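Local coordinates for beta-glucuronidase (Dictyoglomus thermophilum, PDB 6XXW), which probably hydrolyses beta-D-glucuronides, as a retaining glycoside hydrolase of family 2, at residues F199-E204 against A210-S215. Numbering follows the deposited sequence.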
ATOM      1  N   PHE A 199      29.347  14.123 -39.037  1.00 20.27           N
ATOM      2  CA  PHE A 199      29.620  13.107 -40.035  1.00 18.05           C
ATOM      3  C   PHE A 199      28.387  12.231 -40.140  1.00 23.40           C
ATOM      4  O   PHE A 199      27.571  12.170 -39.220  1.00 24.35           O
ATOM      5  CB  PHE A 199      30.864  12.279 -39.680  1.00 19.53           C
ATOM      6  CG  PHE A 199      30.703  11.491 -38.426  1.00 20.61           C
ATOM      7  CD1 PHE A 199      31.004  12.058 -37.193  1.00 25.64           C
ATOM      8  CD2 PHE A 199      30.236  10.191 -38.463  1.00 22.88           C
ATOM      9  CE1 PHE A 199      30.829  11.340 -36.024  1.00 27.53           C
ATOM     10  CE2 PHE A 199      30.058   9.461 -37.275  1.00 25.97           C
ATOM     11  CZ  PHE A 199      30.356  10.043 -36.067  1.00 26.09           C
ATOM     12  N   SER A 200      28.258  11.563 -41.273  1.00 20.38           N
ATOM     13  CA  SER A 200      27.180  10.622 -41.520  1.00 21.98           C
ATOM     14  C   SER A 200      27.783   9.263 -41.817  1.00 21.30           C
ATOM     15  O   SER A 200      28.790   9.166 -42.526  1.00 21.20           O
ATOM     16  CB  SER A 200      26.301  11.061 -42.693  1.00 28.02           C
ATOM     17  OG  SER A 200      25.578  12.226 -42.351  1.00 37.64           O
ATOM     18  N   VAL A 201      27.169   8.223 -41.262  1.00 19.48           N
ATOM     19  CA  VAL A 201      27.578   6.848 -41.489  1.00 22.38           C
ATOM     20  C   VAL A 201      26.363   6.058 -41.957  1.00 31.57           C
ATOM     21  O   VAL A 201      25.269   6.203 -41.398  1.00 26.36           O
ATOM     22  CB  VAL A 201      28.190   6.237 -40.212  1.00 29.47           C
ATOM     23  CG1 VAL A 201      28.246   4.745 -40.311  1.00 30.55           C
ATOM     24  CG2 VAL A 201      29.592   6.792 -40.009  1.00 30.58           C
ATOM     25  N   ILE A 202      26.541   5.258 -43.002  1.00 21.63           N
ATOM     26  CA  ILE A 202      25.538   4.293 -43.439  1.00 22.72           C
ATOM     27  C   ILE A 202      26.231   2.947 -43.587  1.00 26.44           C
ATOM     28  O   ILE A 202      27.348   2.872 -44.111  1.00 23.50           O
ATOM     29  CB  ILE A 202      24.870   4.710 -44.765  1.00 29.98           C
ATOM     30  CG1 ILE A 202      24.177   6.068 -44.615  1.00 32.50           C
ATOM     31  CG2 ILE A 202      23.865   3.660 -45.215  1.00 34.47           C
ATOM     32  CD1 ILE A 202      23.906   6.765 -45.941  1.00 40.36           C
ATOM     33  N   THR A 203      25.580   1.883 -43.131  1.00 22.69           N
ATOM     34  CA  THR A 203      26.149   0.546 -43.230  1.00 28.74           C
ATOM     35  C   THR A 203      25.348  -0.303 -44.212  1.00 29.73           C
ATOM     36  O   THR A 203      24.115  -0.235 -44.254  1.00 31.65           O
ATOM     37  CB  THR A 203      26.221  -0.135 -41.859  1.00 28.09           C
ATOM     38  OG1 THR A 203      24.904  -0.347 -41.346  1.00 29.49           O
ATOM     39  CG2 THR A 203      27.022   0.719 -40.879  1.00 28.47           C
ATOM     40  N   GLU A 204      26.070  -1.071 -45.027  1.00 29.91           N
ATOM     41  CA  GLU A 204      25.498  -1.963 -46.023  1.00 26.70           C
ATOM     42  C   GLU A 204      26.163  -3.324 -45.889  1.00 25.39           C
ATOM     43  O   GLU A 204      27.288  -3.440 -45.394  1.00 26.10           O
ATOM     44  CB  GLU A 204      25.699  -1.439 -47.458  1.00 29.24           C
ATOM     45  CG  GLU A 204      25.060  -0.090 -47.753  1.00 44.06           C
ATOM     46  CD  GLU A 204      25.406   0.429 -49.147  1.00 50.76           C
ATOM     47  OE1 GLU A 204      25.097   1.604 -49.442  1.00 57.98           O
ATOM     48  OE2 GLU A 204      25.990  -0.335 -49.949  1.00 45.94           O
ATOM     49  N   ALA A 210      30.862  -6.215 -44.785  1.00 23.63           N
ATOM     50  CA  ALA A 210      30.028  -5.055 -44.541  1.00 24.62           C
ATOM     51  C   ALA A 210      30.788  -3.813 -44.980  1.00 25.65           C
ATOM     52  O   ALA A 210      32.025  -3.772 -44.935  1.00 29.34           O
ATOM     53  CB  ALA A 210      29.628  -4.949 -43.065  1.00 23.71           C
ATOM     54  N   LEU A 211      30.043  -2.811 -45.432  1.00 26.81           N
ATOM     55  CA  LEU A 211      30.606  -1.521 -45.793  1.00 26.81           C
ATOM     56  C   LEU A 211      30.083  -0.467 -44.838  1.00 27.86           C
ATOM     57  O   LEU A 211      28.892  -0.443 -44.516  1.00 24.74           O
ATOM     58  CB  LEU A 211      30.255  -1.138 -47.226  1.00 25.66           C
ATOM     59  CG  LEU A 211      30.445  -2.280 -48.212  1.00 28.83           C
ATOM     60  CD1 LEU A 211      29.484  -2.090 -49.361  1.00 42.20           C
ATOM     61  CD2 LEU A 211      31.890  -2.298 -48.678  1.00 29.94           C
ATOM     62  N   VAL A 212      30.980   0.378 -44.367  1.00 25.24           N
ATOM     63  CA  VAL A 212      30.619   1.547 -43.591  1.00 24.09           C
ATOM     64  C   VAL A 212      30.943   2.736 -44.474  1.00 26.20           C
ATOM     65  O   VAL A 212      32.121   3.057 -44.681  1.00 25.98           O
ATOM     66  CB  VAL A 212      31.374   1.602 -42.256  1.00 28.27           C
ATOM     67  CG1 VAL A 212      31.064   2.890 -41.535  1.00 25.66           C
ATOM     68  CG2 VAL A 212      31.014   0.396 -41.388  1.00 23.73           C
ATOM     69  N   LYS A 213      29.911   3.366 -45.031  1.00 22.84           N
ATOM     70  CA  LYS A 213      30.097   4.526 -45.894  1.00 24.55           C
ATOM     71  C   LYS A 213      29.974   5.799 -45.074  1.00 25.76           C
ATOM     72  O   LYS A 213      29.116   5.905 -44.197  1.00 25.73           O
ATOM     73  CB  LYS A 213      29.073   4.529 -47.028  1.00 23.81           C
ATOM     74  CG  LYS A 213      29.155   3.312 -47.934  1.00 27.11           C
ATOM     75  CD  LYS A 213      27.978   3.283 -48.908  1.00 37.56           C
ATOM     76  CE  LYS A 213      28.241   2.363 -50.088  1.00 48.58           C
ATOM     77  NZ  LYS A 213      27.267   2.592 -51.198  1.00 50.46           N
ATOM     78  N   TYR A 214      30.846   6.765 -45.339  1.00 20.77           N
ATOM     79  CA  TYR A 214      30.882   7.933 -44.477  1.00 21.90           C
ATOM     80  C   TYR A 214      31.116   9.193 -45.292  1.00 24.71           C
ATOM     81  O   TYR A 214      31.708   9.164 -46.376  1.00 21.80           O
ATOM     82  CB  TYR A 214      31.953   7.805 -43.378  1.00 19.60           C
ATOM     83  CG  TYR A 214      33.381   7.949 -43.879  1.00 22.67           C
ATOM     84  CD1 TYR A 214      33.988   9.207 -43.978  1.00 21.52           C
ATOM     85  CD2 TYR A 214      34.118   6.830 -44.261  1.00 23.44           C
ATOM     86  CE1 TYR A 214      35.311   9.341 -44.452  1.00 22.69           C
ATOM     87  CE2 TYR A 214      35.429   6.955 -44.739  1.00 22.84           C
ATOM     88  CZ  TYR A 214      36.010   8.211 -44.832  1.00 22.88           C
ATOM     89  OH  TYR A 214      37.303   8.337 -45.298  1.00 25.54           O
ATOM     90  N   SER A 215      30.642  10.299 -44.736  1.00 17.23           N
ATOM     91  CA  SER A 215      30.905  11.647 -45.209  1.00 18.70           C
ATOM     92  C   SER A 215      31.096  12.531 -43.992  1.00 26.44           C
ATOM     93  O   SER A 215      30.382  12.380 -42.997  1.00 21.77           O
ATOM     94  CB  SER A 215      29.740  12.159 -46.073  1.00 24.56           C
ATOM     95  OG  SER A 215      30.222  13.112 -46.996  1.00 37.54           O
TER
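S200, I202 and E204 pair with S215, K213 and L211 as three antiparallel hydrogen-bonded pairs, each closed by two backbone bonds, the shortest being K213 N to I202 O and L211 N to E204 O at 2.8 Å. V201 with Y214 and T203 with V212 are the non-hydrogen-bonded pairs between them, where CA-H...O contacts fill in, as from V201 CA to K213 O (3.3 Å). On the face carrying V201, T203, V212 and Y214 the contact is apolar. V212 meets a methyl of V201 and the methyl of T203 with its two branches: CG1, anti to the backbone N (chi1 175°), meets V201 CG1 at 3.6 Å, while CG2 lies beside T203 CG2 at 4.0 Å, the two side chains pointing the same way. V201 CG2 touches the edge of the F199 ring, in its plane, and is 4.2 Å from Y214 CB. The two strands form a beta hairpin at one side of a three-stranded sheet in the immunoglobulin-like beta-sandwich domain of family 2 enzymes; 242-248 pairs with the other edge of 209-217. V201 and V212 pack on I280 and F199 on L263, I265, Y276 and M278, all in the opposing sheet, whereas Y214 OH bonds to G240 O and N238 ND2. The other edge of 198-206 faces N404, whose side chain bonds to F199 O and V201 N. On the face of I202 and L211, E204 and K213 run diagonally over the strands as extended chains. K213 NZ forms a salt bridge with E204 OE1 at 3.0 Å, approaching on the syn side but 34° out of the carboxylate plane. K213 CE also lies 3.3 Å from E204 OE1, and L211 CD1 approaches E204 OE2 at 4.0 Å.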